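Local coordinates for protein 4-hydroxy-tetrahydrodipicolinate synthase (Methylacidiphilum fumariolicum SolV, PDB 6T3T) that probably condenses pyruvate with aspartate semialdehyde to form 4-hydroxy-tetrahydrodipicolinate, an early step of lysine biosynthesis, working as a homotetramer, at residues A124-P129 against N155-G160; A230-Q235 against A294-L299; I19-L24 against H56-R61; M245-P250 against P273-N278. One frame throughout, in Å; residues are numbered along the deposited sequence.

Contact 1: A124-P129 against N155-G160; sequences ASTSLP and NKNIVG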
loop_
_atom_site.group_PDB
_atom_site.type_symbol
_atom_site.label_atom_id
_atom_site.label_comp_id
_atom_site.label_asym_id
_atom_site.label_seq_id
_atom_site.Cartn_x
_atom_site.Cartn_y
_atom_site.Cartn_z
ATOM N N ALA A 124 -0.781 5.197 34.032
ATOM C CA ALA A 124 -0.667 5.907 35.307
ATOM C C ALA A 124 -1.946 5.847 36.134
ATOM O O ALA A 124 -1.901 6.046 37.356
ATOM C CB ALA A 124 -0.298 7.364 35.057
ATOM N N SER A 125 -3.088 5.613 35.501
ATOM C CA SER A 125 -4.329 5.621 36.244
ATOM C C SER A 125 -4.604 4.301 36.938
ATOM O O SER A 125 -5.529 4.246 37.753
ATOM C CB SER A 125 -5.499 5.950 35.318
ATOM O OG SER A 125 -5.759 4.850 34.478
ATOM N N THR A 126 -3.826 3.245 36.659
ATOM C CA THR A 126 -4.172 1.920 37.151
ATOM C C THR A 126 -2.941 1.172 37.636
ATOM O O THR A 126 -1.831 1.396 37.152
ATOM C CB THR A 126 -4.867 1.101 36.059
ATOM O OG1 THR A 126 -5.230 -0.158 36.604
ATOM C CG2 THR A 126 -3.938 0.862 34.854
ATOM N N SER A 127 -3.149 0.261 38.587
ATOM C CA SER A 127 -2.100 -0.673 38.978
ATOM C C SER A 127 -2.137 -1.970 38.178
ATOM O O SER A 127 -1.250 -2.816 38.352
ATOM C CB SER A 127 -2.188 -1.005 40.472
ATOM O OG SER A 127 -3.437 -1.595 40.762
ATOM N N LEU A 128 -3.136 -2.154 37.326
ATOM C CA LEU A 128 -3.230 -3.375 36.537
ATOM C C LEU A 128 -2.075 -3.477 35.533
ATOM O O LEU A 128 -1.625 -2.457 34.982
ATOM C CB LEU A 128 -4.565 -3.418 35.790
ATOM C CG LEU A 128 -5.801 -3.684 36.653
ATOM C CD1 LEU A 128 -7.040 -3.656 35.780
ATOM C CD2 LEU A 128 -5.676 -5.014 37.373
ATOM N N PRO A 129 -1.574 -4.682 35.273
ATOM C CA PRO A 129 -0.708 -4.876 34.100
ATOM C C PRO A 129 -1.480 -4.567 32.829
ATOM O O PRO A 129 -2.687 -4.796 32.750
ATOM C CB PRO A 129 -0.329 -6.362 34.171
ATOM C CG PRO A 129 -0.575 -6.744 35.615
ATOM C CD PRO A 129 -1.769 -5.937 36.023
ATOM N N ASN A 155 6.513 3.383 32.056
ATOM C CA ASN A 155 5.305 2.818 32.649
ATOM C C ASN A 155 5.615 1.350 32.915
ATOM O O ASN A 155 5.518 0.521 32.008
ATOM C CB ASN A 155 4.100 2.960 31.727
ATOM C CG ASN A 155 3.824 4.396 31.323
ATOM O OD1 ASN A 155 3.246 5.178 32.093
ATOM N ND2 ASN A 155 4.221 4.753 30.106
ATOM N N LYS A 156 5.998 1.041 34.146
ATOM C CA LYS A 156 6.392 -0.303 34.521
ATOM C C LYS A 156 5.248 -1.316 34.447
ATOM O O LYS A 156 5.514 -2.525 34.440
ATOM C CB LYS A 156 7.060 -0.224 35.899
ATOM C CG LYS A 156 7.006 -1.445 36.743
ATOM C CD LYS A 156 6.955 -1.020 38.198
ATOM C CE LYS A 156 5.542 -1.036 38.701
ATOM N NZ LYS A 156 5.526 -0.611 40.117
ATOM N N ASN A 157 3.988 -0.878 34.444
ATOM C CA ASN A 157 2.873 -1.812 34.300
ATOM C C ASN A 157 2.486 -2.107 32.834
ATOM O O ASN A 157 1.532 -2.862 32.590
ATOM C CB ASN A 157 1.634 -1.327 35.060
ATOM C CG ASN A 157 1.221 0.081 34.672
ATOM O OD1 ASN A 157 2.055 0.916 34.330
ATOM N ND2 ASN A 157 -0.065 0.334 34.709
ATOM N N ILE A 158 3.210 -1.587 31.853
ATOM C CA ILE A 158 3.024 -2.010 30.465
ATOM C C ILE A 158 3.968 -3.192 30.208
ATOM O O ILE A 158 5.167 -3.005 30.008
ATOM C CB ILE A 158 3.280 -0.853 29.487
ATOM C CG1 ILE A 158 2.304 0.303 29.799
ATOM C CG2 ILE A 158 3.192 -1.353 28.028
ATOM C CD1 ILE A 158 2.480 1.513 28.922
ATOM N N VAL A 159 3.410 -4.403 30.135
ATOM C CA VAL A 159 4.166 -5.643 30.254
ATOM C C VAL A 159 4.242 -6.416 28.946
ATOM O O VAL A 159 4.884 -7.468 28.910
ATOM C CB VAL A 159 3.586 -6.552 31.359
ATOM C CG1 VAL A 159 3.812 -5.935 32.745
ATOM C CG2 VAL A 159 2.097 -6.804 31.142
ATOM N N GLY A 160 3.570 -5.971 27.891
ATOM C CA GLY A 160 3.624 -6.705 26.642
ATOM C C GLY A 160 2.759 -6.039 25.596
ATOM O O GLY A 160 2.177 -4.977 25.827
#

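Contact 2: A230-Q235 against A294-L299; sequences ARQLHQ and AKVEHL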
loop_
_atom_site.group_PDB
_atom_site.type_symbol
_atom_site.label_atom_id
_atom_site.label_comp_id
_atom_site.label_asym_id
_atom_site.label_seq_id
_atom_site.Cartn_x
_atom_site.Cartn_y
_atom_site.Cartn_z
ATOM N N ALA A 230 5.555 -28.407 15.989
ATOM C CA ALA A 230 4.824 -27.147 15.913
ATOM C C ALA A 230 4.468 -26.809 14.455
ATOM O O ALA A 230 3.311 -26.492 14.147
ATOM C CB ALA A 230 5.620 -26.018 16.583
ATOM N N ARG A 231 5.434 -26.931 13.539
ATOM C CA ARG A 231 5.171 -26.619 12.132
ATOM C C ARG A 231 4.076 -27.518 11.555
ATOM O O ARG A 231 3.204 -27.056 10.806
ATOM C CB ARG A 231 6.459 -26.772 11.317
ATOM C CG ARG A 231 6.256 -26.609 9.815
ATOM C CD ARG A 231 7.589 -26.439 9.099
ATOM N NE ARG A 231 8.426 -27.640 9.120
ATOM C CZ ARG A 231 9.751 -27.620 8.953
ATOM N NH1 ARG A 231 10.393 -26.460 8.765
ATOM N NH2 ARG A 231 10.439 -28.756 8.964
ATOM N N GLN A 232 4.125 -28.808 11.902
ATOM C CA GLN A 232 3.120 -29.781 11.495
ATOM C C GLN A 232 1.719 -29.348 11.933
ATOM O O GLN A 232 0.762 -29.422 11.149
ATOM C CB GLN A 232 3.506 -31.134 12.100
ATOM C CG GLN A 232 2.948 -32.361 11.433
ATOM C CD GLN A 232 3.518 -33.660 12.027
ATOM O OE1 GLN A 232 4.523 -33.663 12.755
ATOM N NE2 GLN A 232 2.866 -34.749 11.729
ATOM N N LEU A 233 1.577 -28.908 13.199
ATOM C CA LEU A 233 0.279 -28.446 13.687
ATOM C C LEU A 233 -0.138 -27.171 12.989
ATOM O O LEU A 233 -1.306 -27.017 12.617
ATOM C CB LEU A 233 0.286 -28.196 15.198
ATOM C CG LEU A 233 -0.290 -29.187 16.185
ATOM C CD1 LEU A 233 -0.453 -28.550 17.572
ATOM C CD2 LEU A 233 -1.585 -29.780 15.682
ATOM N N HIS A 234 0.815 -26.256 12.792
ATOM C CA HIS A 234 0.558 -25.039 12.034
ATOM C C HIS A 234 0.009 -25.352 10.649
ATOM O O HIS A 234 -0.988 -24.763 10.216
ATOM C CB HIS A 234 1.843 -24.233 11.925
ATOM C CG HIS A 234 1.754 -23.128 10.937
ATOM N ND1 HIS A 234 1.218 -21.900 11.251
ATOM C CD2 HIS A 234 2.129 -23.059 9.639
ATOM C CE1 HIS A 234 1.252 -21.122 10.185
ATOM N NE2 HIS A 234 1.797 -21.802 9.191
ATOM N N GLN A 235 0.619 -26.309 9.947
ATOM C CA GLN A 235 0.155 -26.588 8.584
ATOM C C GLN A 235 -1.209 -27.267 8.610
ATOM O O GLN A 235 -2.054 -27.018 7.731
ATOM C CB GLN A 235 1.177 -27.461 7.818
ATOM C CG GLN A 235 2.565 -26.813 7.550
ATOM C CD GLN A 235 3.695 -27.801 7.140
ATOM O OE1 GLN A 235 3.506 -29.010 7.092
ATOM N NE2 GLN A 235 4.874 -27.257 6.850
ATOM N N ALA A 294 -7.573 -34.853 13.944
ATOM C CA ALA A 294 -7.677 -36.186 14.527
ATOM C C ALA A 294 -6.496 -37.057 14.104
ATOM O O ALA A 294 -5.996 -37.851 14.901
ATOM C CB ALA A 294 -9.006 -36.834 14.141
ATOM N N LYS A 295 -5.968 -36.842 12.901
ATOM C CA LYS A 295 -4.861 -37.646 12.410
ATOM C C LYS A 295 -3.529 -37.233 13.023
ATOM O O LYS A 295 -2.563 -38.001 12.931
ATOM C CB LYS A 295 -4.763 -37.543 10.886
ATOM C CG LYS A 295 -5.958 -38.179 10.170
ATOM C CD LYS A 295 -6.064 -37.750 8.709
ATOM C CE LYS A 295 -4.907 -38.234 7.858
ATOM N NZ LYS A 295 -5.273 -38.227 6.410
ATOM N N VAL A 296 -3.444 -36.047 13.630
ATOM C CA VAL A 296 -2.216 -35.648 14.316
ATOM C C VAL A 296 -2.523 -35.453 15.793
ATOM O O VAL A 296 -1.913 -34.605 16.454
ATOM C CB VAL A 296 -1.555 -34.393 13.706
ATOM C CG1 VAL A 296 -1.033 -34.698 12.296
ATOM C CG2 VAL A 296 -2.498 -33.197 13.699
ATOM N N GLU A 297 -3.455 -36.257 16.319
ATOM C CA GLU A 297 -3.905 -36.073 17.692
ATOM C C GLU A 297 -2.764 -36.225 18.690
ATOM O O GLU A 297 -2.769 -35.565 19.730
ATOM C CB GLU A 297 -5.026 -37.061 18.022
ATOM C CG GLU A 297 -5.391 -37.085 19.487
ATOM C CD GLU A 297 -6.796 -37.624 19.749
ATOM O OE1 GLU A 297 -7.540 -37.833 18.765
ATOM O OE2 GLU A 297 -7.166 -37.808 20.943
ATOM N N HIS A 298 -1.744 -37.021 18.361
ATOM C CA HIS A 298 -0.624 -37.181 19.275
ATOM C C HIS A 298 0.140 -35.880 19.497
ATOM O O HIS A 298 0.893 -35.778 20.471
ATOM C CB HIS A 298 0.329 -38.270 18.755
ATOM C CG HIS A 298 1.111 -37.873 17.530
ATOM N ND1 HIS A 298 0.538 -37.760 16.278
ATOM C CD2 HIS A 298 2.430 -37.603 17.359
ATOM C CE1 HIS A 298 1.463 -37.418 15.395
ATOM N NE2 HIS A 298 2.620 -37.323 16.023
ATOM N N LEU A 299 -0.036 -34.882 18.625
ATOM C CA LEU A 299 0.671 -33.611 18.791
ATOM C C LEU A 299 0.003 -32.694 19.813
ATOM O O LEU A 299 0.669 -31.831 20.389
ATOM C CB LEU A 299 0.782 -32.879 17.455
ATOM C CG LEU A 299 1.466 -33.600 16.293
ATOM C CD1 LEU A 299 1.373 -32.787 14.990
ATOM C CD2 LEU A 299 2.926 -33.934 16.635
HETATM O O HOH W 1 5.314 -35.919 14.589
#

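Contact 3: I19-L24 against H56-R61; sequences IDRKAL and HIELVR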
loop_
_atom_site.group_PDB
_atom_site.type_symbol
_atom_site.label_atom_id
_atom_site.label_comp_id
_atom_site.label_asym_id
_atom_site.label_seq_id
_atom_site.Cartn_x
_atom_site.Cartn_y
_atom_site.Cartn_z
ATOM N N ILE A 19 -26.927 -10.656 25.964
ATOM C CA ILE A 19 -25.840 -11.576 26.276
ATOM C C ILE A 19 -26.422 -12.951 26.585
ATOM O O ILE A 19 -27.385 -13.076 27.347
ATOM C CB ILE A 19 -24.999 -11.050 27.448
ATOM C CG1 ILE A 19 -24.300 -9.746 27.072
ATOM C CG2 ILE A 19 -23.962 -12.081 27.895
ATOM C CD1 ILE A 19 -23.690 -9.026 28.268
ATOM N N ASP A 20 -25.879 -13.980 25.938
ATOM C CA ASP A 20 -26.270 -15.370 26.157
ATOM C C ASP A 20 -25.390 -15.950 27.270
ATOM O O ASP A 20 -24.241 -16.345 27.032
ATOM C CB ASP A 20 -26.146 -16.163 24.858
ATOM C CG ASP A 20 -26.673 -17.589 24.986
ATOM O OD1 ASP A 20 -26.844 -18.083 26.130
ATOM O OD2 ASP A 20 -26.908 -18.219 23.931
ATOM N N ARG A 21 -25.932 -16.001 28.494
ATOM C CA ARG A 21 -25.108 -16.365 29.649
ATOM C C ARG A 21 -24.757 -17.845 29.654
ATOM O O ARG A 21 -23.636 -18.219 30.003
ATOM C CB ARG A 21 -25.823 -16.017 30.955
ATOM C CG ARG A 21 -26.080 -14.546 31.142
ATOM C CD ARG A 21 -26.525 -14.217 32.564
ATOM N NE ARG A 21 -26.821 -12.791 32.647
ATOM C CZ ARG A 21 -26.933 -12.104 33.778
ATOM N NH1 ARG A 21 -26.775 -12.707 34.953
ATOM N NH2 ARG A 21 -27.204 -10.802 33.724
ATOM N N LYS A 22 -25.701 -18.692 29.268
ATOM C CA LYS A 22 -25.428 -20.117 29.193
ATOM C C LYS A 22 -24.357 -20.422 28.147
ATOM O O LYS A 22 -23.443 -21.217 28.393
ATOM C CB LYS A 22 -26.718 -20.875 28.906
ATOM C CG LYS A 22 -26.546 -22.393 28.920
ATOM C CD LYS A 22 -26.136 -22.904 30.308
ATOM C CE LYS A 22 -25.072 -24.014 30.236
ATOM N NZ LYS A 22 -23.691 -23.429 30.117
ATOM N N ALA A 23 -24.450 -19.794 26.971
ATOM C CA ALA A 23 -23.444 -20.016 25.934
ATOM C C ALA A 23 -22.080 -19.532 26.395
ATOM O O ALA A 23 -21.057 -20.174 26.128
ATOM C CB ALA A 23 -23.850 -19.314 24.649
ATOM N N LEU A 24 -22.051 -18.400 27.089
ATOM C CA LEU A 24 -20.794 -17.877 27.604
ATOM C C LEU A 24 -20.176 -18.844 28.605
ATOM O O LEU A 24 -18.969 -19.110 28.560
ATOM C CB LEU A 24 -21.026 -16.502 28.240
ATOM C CG LEU A 24 -19.811 -15.774 28.806
ATOM C CD1 LEU A 24 -18.744 -15.555 27.741
ATOM C CD2 LEU A 24 -20.243 -14.464 29.420
ATOM N N HIS A 56 -20.861 -3.978 28.045
ATOM C CA HIS A 56 -19.401 -4.095 28.133
ATOM C C HIS A 56 -18.962 -4.476 29.545
ATOM O O HIS A 56 -18.131 -5.369 29.742
ATOM C CB HIS A 56 -18.745 -2.773 27.729
ATOM C CG HIS A 56 -17.283 -2.879 27.405
ATOM N ND1 HIS A 56 -16.766 -2.515 26.176
ATOM C CD2 HIS A 56 -16.227 -3.292 28.147
ATOM C CE1 HIS A 56 -15.455 -2.696 26.181
ATOM N NE2 HIS A 56 -15.105 -3.169 27.364
ATOM N N ILE A 57 -19.514 -3.791 30.542
ATOM C CA ILE A 57 -19.169 -4.073 31.926
ATOM C C ILE A 57 -19.662 -5.456 32.317
ATOM O O ILE A 57 -18.944 -6.215 32.972
ATOM C CB ILE A 57 -19.753 -2.984 32.852
ATOM C CG1 ILE A 57 -19.203 -1.612 32.465
ATOM C CG2 ILE A 57 -19.430 -3.288 34.304
ATOM C CD1 ILE A 57 -17.724 -1.602 32.255
ATOM N N GLU A 58 -20.872 -5.823 31.884
ATOM C CA GLU A 58 -21.460 -7.104 32.283
ATOM C C GLU A 58 -20.717 -8.307 31.700
ATOM O O GLU A 58 -20.585 -9.337 32.371
ATOM C CB GLU A 58 -22.930 -7.163 31.877
ATOM C CG GLU A 58 -23.666 -8.358 32.461
ATOM C CD GLU A 58 -23.716 -8.333 33.996
ATOM O OE1 GLU A 58 -23.586 -7.238 34.600
ATOM O OE2 GLU A 58 -23.894 -9.412 34.598
ATOM N N LEU A 59 -20.259 -8.222 30.454
ATOM C CA LEU A 59 -19.515 -9.346 29.885
ATOM C C LEU A 59 -18.219 -9.567 30.644
ATOM O O LEU A 59 -17.850 -10.715 30.943
ATOM C CB LEU A 59 -19.220 -9.096 28.403
ATOM C CG LEU A 59 -20.235 -9.627 27.383
ATOM C CD1 LEU A 59 -20.181 -8.804 26.110
ATOM C CD2 LEU A 59 -20.007 -11.123 27.063
ATOM N N VAL A 60 -17.555 -8.475 31.045
ATOM C CA VAL A 60 -16.323 -8.631 31.804
ATOM C C VAL A 60 -16.614 -9.210 33.182
ATOM O O VAL A 60 -15.899 -10.100 33.662
ATOM C CB VAL A 60 -15.580 -7.293 31.901
ATOM C CG1 VAL A 60 -14.335 -7.435 32.820
ATOM C CG2 VAL A 60 -15.205 -6.860 30.521
ATOM N N ARG A 61 -17.693 -8.757 33.811
ATOM C CA ARG A 61 -18.053 -9.271 35.126
ATOM C C ARG A 61 -18.432 -10.742 35.058
ATOM O O ARG A 61 -18.019 -11.535 35.913
ATOM C CB ARG A 61 -19.193 -8.450 35.732
ATOM C CG ARG A 61 -19.373 -8.676 37.227
ATOM C CD ARG A 61 -20.094 -7.495 37.832
ATOM N NE ARG A 61 -21.016 -6.949 36.852
ATOM C CZ ARG A 61 -21.259 -5.650 36.688
ATOM N NH1 ARG A 61 -20.614 -4.746 37.428
ATOM N NH2 ARG A 61 -22.125 -5.267 35.754
#

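Contact 4: M245-P250 against P273-N278; sequences MIETNP and PLQPQN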
loop_
_atom_site.group_PDB
_atom_site.type_symbol
_atom_site.label_atom_id
_atom_site.label_comp_id
_atom_site.label_asym_id
_atom_site.label_seq_id
_atom_site.Cartn_x
_atom_site.Cartn_y
_atom_site.Cartn_z
ATOM N N MET A 245 -10.502 -15.467 8.618
ATOM C CA MET A 245 -10.448 -14.084 8.144
ATOM C C MET A 245 -11.036 -13.917 6.741
ATOM O O MET A 245 -10.764 -12.909 6.090
ATOM C CB MET A 245 -9.001 -13.570 8.135
ATOM C CG MET A 245 -8.486 -13.166 9.484
ATOM S SD MET A 245 -6.769 -12.530 9.470
ATOM C CE MET A 245 -5.907 -13.979 8.944
ATOM N N ILE A 246 -11.857 -14.862 6.275
ATOM C CA ILE A 246 -12.392 -14.790 4.913
ATOM C C ILE A 246 -13.234 -13.527 4.728
ATOM O O ILE A 246 -13.279 -12.952 3.635
ATOM C CB ILE A 246 -13.178 -16.079 4.583
ATOM C CG1 ILE A 246 -13.470 -16.194 3.087
ATOM C CG2 ILE A 246 -14.464 -16.171 5.403
ATOM C CD1 ILE A 246 -13.830 -17.619 2.663
ATOM N N GLU A 247 -13.946 -13.106 5.775
ATOM C CA GLU A 247 -14.450 -11.752 5.966
ATOM C C GLU A 247 -14.052 -11.342 7.382
ATOM O O GLU A 247 -13.463 -12.136 8.121
ATOM C CB GLU A 247 -15.970 -11.660 5.727
ATOM C CG GLU A 247 -16.397 -12.150 4.318
ATOM C CD GLU A 247 -17.904 -12.178 4.097
ATOM O OE1 GLU A 247 -18.638 -11.377 4.726
ATOM O OE2 GLU A 247 -18.369 -13.034 3.304
ATOM N N THR A 248 -14.370 -10.103 7.767
ATOM C CA THR A 248 -13.833 -9.544 9.006
ATOM C C THR A 248 -14.238 -10.338 10.248
ATOM O O THR A 248 -15.422 -10.610 10.485
ATOM C CB THR A 248 -14.251 -8.080 9.167
ATOM O OG1 THR A 248 -13.578 -7.528 10.312
ATOM C CG2 THR A 248 -15.757 -7.940 9.368
ATOM N N ASN A 249 -13.228 -10.749 11.008
ATOM C CA ASN A 249 -13.416 -11.272 12.346
ATOM C C ASN A 249 -14.295 -10.312 13.151
ATOM O O ASN A 249 -14.075 -9.103 13.099
ATOM C CB ASN A 249 -12.041 -11.440 12.997
ATOM C CG ASN A 249 -12.129 -11.931 14.417
ATOM O OD1 ASN A 249 -12.654 -13.008 14.690
ATOM N ND2 ASN A 249 -11.647 -11.127 15.336
ATOM N N PRO A 250 -15.290 -10.802 13.921
ATOM C CA PRO A 250 -15.614 -12.196 14.279
ATOM C C PRO A 250 -16.694 -12.907 13.475
ATOM O O PRO A 250 -17.217 -13.896 13.999
ATOM C CB PRO A 250 -16.105 -12.061 15.716
ATOM C CG PRO A 250 -16.916 -10.751 15.659
ATOM C CD PRO A 250 -16.094 -9.847 14.719
ATOM N N PRO A 273 -23.859 -11.385 8.112
ATOM C CA PRO A 273 -23.419 -12.766 7.835
ATOM C C PRO A 273 -22.580 -12.866 6.572
ATOM O O PRO A 273 -22.604 -11.995 5.707
ATOM C CB PRO A 273 -24.735 -13.531 7.658
ATOM C CG PRO A 273 -25.770 -12.696 8.396
ATOM C CD PRO A 273 -25.329 -11.273 8.195
ATOM N N LEU A 274 -21.846 -13.973 6.470
ATOM C CA LEU A 274 -20.959 -14.209 5.335
ATOM C C LEU A 274 -21.732 -14.287 4.022
ATOM O O LEU A 274 -22.878 -14.733 3.973
ATOM C CB LEU A 274 -20.184 -15.511 5.525
ATOM C CG LEU A 274 -19.265 -15.610 6.738
ATOM C CD1 LEU A 274 -18.717 -17.025 6.837
ATOM C CD2 LEU A 274 -18.130 -14.609 6.594
ATOM N N GLN A 275 -21.080 -13.866 2.947
ATOM C CA GLN A 275 -21.592 -14.161 1.614
ATOM C C GLN A 275 -21.605 -15.674 1.400
ATOM O O GLN A 275 -20.724 -16.372 1.903
ATOM C CB GLN A 275 -20.728 -13.482 0.548
ATOM C CG GLN A 275 -20.821 -11.976 0.577
ATOM C CD GLN A 275 -22.222 -11.487 0.243
ATOM O OE1 GLN A 275 -22.740 -11.744 -0.855
ATOM N NE2 GLN A 275 -22.861 -10.816 1.201
ATOM N N PRO A 276 -22.588 -16.205 0.656
ATOM C CA PRO A 276 -22.786 -17.672 0.646
ATOM C C PRO A 276 -21.567 -18.470 0.220
ATOM O O PRO A 276 -21.315 -19.541 0.778
ATOM C CB PRO A 276 -23.963 -17.871 -0.338
ATOM C CG PRO A 276 -24.235 -16.517 -0.950
ATOM C CD PRO A 276 -23.714 -15.500 0.022
ATOM N N GLN A 277 -20.794 -17.974 -0.744
ATOM C CA GLN A 277 -19.610 -18.709 -1.166
ATOM C C GLN A 277 -18.574 -18.787 -0.063
ATOM O O GLN A 277 -17.841 -19.781 0.020
ATOM C CB GLN A 277 -19.000 -18.067 -2.414
ATOM C CG GLN A 277 -18.329 -16.706 -2.153
ATOM C CD GLN A 277 -19.254 -15.495 -2.347
ATOM O OE1 GLN A 277 -20.506 -15.602 -2.311
ATOM N NE2 GLN A 277 -18.635 -14.325 -2.567
ATOM N N ASN A 278 -18.479 -17.752 0.780
ATOM C CA ASN A 278 -17.504 -17.762 1.866
ATOM C C ASN A 278 -17.982 -18.636 3.007
ATOM O O ASN A 278 -17.166 -19.292 3.673
ATOM C CB ASN A 278 -17.229 -16.329 2.346
ATOM C CG ASN A 278 -16.586 -15.476 1.263
ATOM O OD1 ASN A 278 -15.889 -16.009 0.408
ATOM N ND2 ASN A 278 -16.827 -14.149 1.281
HETATM O O HOH W 2 -20.782 -10.279 3.976
#

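Contact 1: A124-P129 against N155-G160
The carboxamide of Asn157 is the polar centre of this contact, reaching across to the carbonyl of Leu128. Its ND2 donates to Leu128 O over 3.2 Å, with an N-H...O angle of 155°. That oxygen lies almost in the amide plane of Asn157, whereas the nitrogen stands 21° off the carbonyl plane of Leu128. Thr126 O is equally near, but the angle is too poor for a bond; ND2 is also hydrogen-bonded to Ala123 O, near the end of helix 112-125. The amide can get there because chi1 of 54° sets CG between the backbone N and the carbonyl carbon, in a type I beta turn running from Asn155 to Ile158.

The setting is the (beta/alpha)8 barrel of the DapA family. Residues 124-129 lead from helix 112-125 into strand 130-134, and 155-160 lead from helix 145-154 into the adjacent parallel strand 158-163, so the contact lies at the N-terminal ends of the strands. Backbone bonds of Asn157 and Val159 with Ile130 continue the pairing into the barrel.

Within the first loop, Thr126 OG1 accepts from Leu128 N at 3.0 Å, an ST turn that fixes the bend presenting the Leu128 carbonyl. The same hydroxyl is hydrogen-bonded to Glu93 of helix 82-95.

Weaker contacts complete the meeting. Pro129 CA approaches Asn157 O to 3.4 Å as a CA-H...O contact, and Pro129 CB rests against the CG2 branch of Val159 at 3.9 Å. Thr126 contributes its methyl, with CG2 lying 3.9 Å from Asn157 ND2.

Contact 2: A230-Q235 against A294-L299
Leu233 and Leu299 have their CA atoms 7.3 Å apart where a regular turn of helix 227-243 passes the irregular tail that follows helix 276-295. No direct hydrogen bond links the two segments, and the side chains interlock by shape. Leu233 and Leu299 slide past one another in opposite directions, Leu233 CG coming within 4.0 Å of Leu299 CB. Beside them, Leu233 CD2 meets the CG2 methyl of Val296 at 4.1 Å, so two tail residues share one leucine.

Gln232 extends this surface with the aliphatic part of a polar chain. Its CG stands anti to the backbone N (chi1 -158°) and the chain runs straight on from there, so that Leu299, crossing it at about a right angle, lays CD1 against CB, CG and CD together. The closest of these approaches, CD1 to Gln232 CD, is 3.8 Å. At the far end, Gln232 NE2 lies 3.9 Å from Val296 CG1, while OE1 accepts a hydrogen bond of 3.0 Å from a water molecule. That water also makes a weak bond to His298 NE2, in the plane of the imidazole ring. With an alanine here, Leu299 CD1 would probably lose the chain it lies across, and the water its acceptor on the helix.

Helix 227-243 and the tail belong to the C-terminal helices that follow the (beta/alpha)8 barrel in the DapA fold. Leu233 also packs on Ala217 and Leu221, so this leucine lies between the C-terminal tail and helix 212-223. On the same turn, His234 bonds to Ser172 of the second subunit.

Contact 3: I19-L24 against H56-R61
Glu58 meets residues 19-24 at both ends of its side chain, first with carbon against Ile19 and then with charge against Arg21. Its CB touches Ile19 CD1 at 4.1 Å. CG leaves anti to the backbone N, and a turn at chi2 (63°) then bends the chain, so the carboxylate is placed between two arginines. OE1 takes the strong bond: Arg61 NH2, one helical turn on, reaches it over 2.7 Å, in the guanidinium plane and nearly straight along the C-O axis. OE2 lies over one face of the Arg21 guanidinium, 3.7 Å from NH2, with the two planar groups only 20° from parallel. No N-H points at that oxygen, so this long salt bridge is an attraction of charges alone, and the carboxylate is likely to be kept ionised by its two neighbours.

Under this network lies the apolar part. Ile19 CD1 presses on Leu59 CG at 3.6 Å, and the CD2 methyls of Leu59 and Leu24 meet at 4.1 Å. Asp20 N-caps the helix that carries Arg21 and Leu24, its OD1 accepting from Ala23 N at 3.1 Å.

In the barrel fold the contact joins helix 21-32, at its start, to helix 53-67. Leu62, a turn further along the latter, also packs on Ile19, Arg21 and Leu24, while Ile57 and Arg61 of helix 53-67 pack on helix 82-95.

Contact 4: M245-P250 against P273-N278
Glu247 holds the start of helix 276-295 through one carboxylate oxygen, OE2, which is gripped by Gln275 and Asn278. Gln275 is the N-cap residue of this helix, the last of those that follow the barrel in the DapA fold. A negative group set at a helix start is probably stabilised by the helix dipole.

The tight part surrounds that oxygen. Asn278 ND2 donates to OE2 at 2.8 Å and 178°, practically straight, arriving on the anti side from an amide plane turned 74° against the carboxylate. Leu274 packs beside the same group, its CD2 lying 3.5 Å from Glu247 CD. Ile246 is equally close to the asparagine, with CD1 3.5 Å from Asn278 OD1. Since chi1 of -57° puts CG beside the backbone N and the chain is extended from there, the acid spans the gap between the loop and the helix start. A glutamine in its place would probably leave Gln275 N and Asn278 ND2 with a weaker, uncharged acceptor and lose the negative charge at the helix start.

The looser side is apolar or watery. Ile246 CG2 only grazes Leu274 CD2 at 4.2 Å. At the other oxygen, OE1, a water molecule links Glu247 to Pro273 O, donating to both. Nearby, Ser111 of the third subunit packs on Glu247. The second bond to OE2 comes from the backbone: Gln275 N donates over 2.9 Å to the syn lone pair.

In the fold
Contacts 1 and 3 belong to the barrel, whereas contacts 2 and 4 both use helix 276-295, one at its tail and the other at its start. Contacts 1, 2 and 3 are partly buried and contact 4 is at the surface. Chemistry varies with place: contact 1 relies on an amide bonded to a loop carbonyl, contact 2 on aliphatic interlock, contact 3 on isoleucine and leucine packing beneath a charge network, and contact 4 on a carboxylate at a helix start. No other subunit touches contacts 1 and 3, but the segments of contacts 2 and 4 adjoin different neighbouring chains. The centres of contacts 1 and 2 lie about 37 Å apart, on opposite sides of the chain's centre.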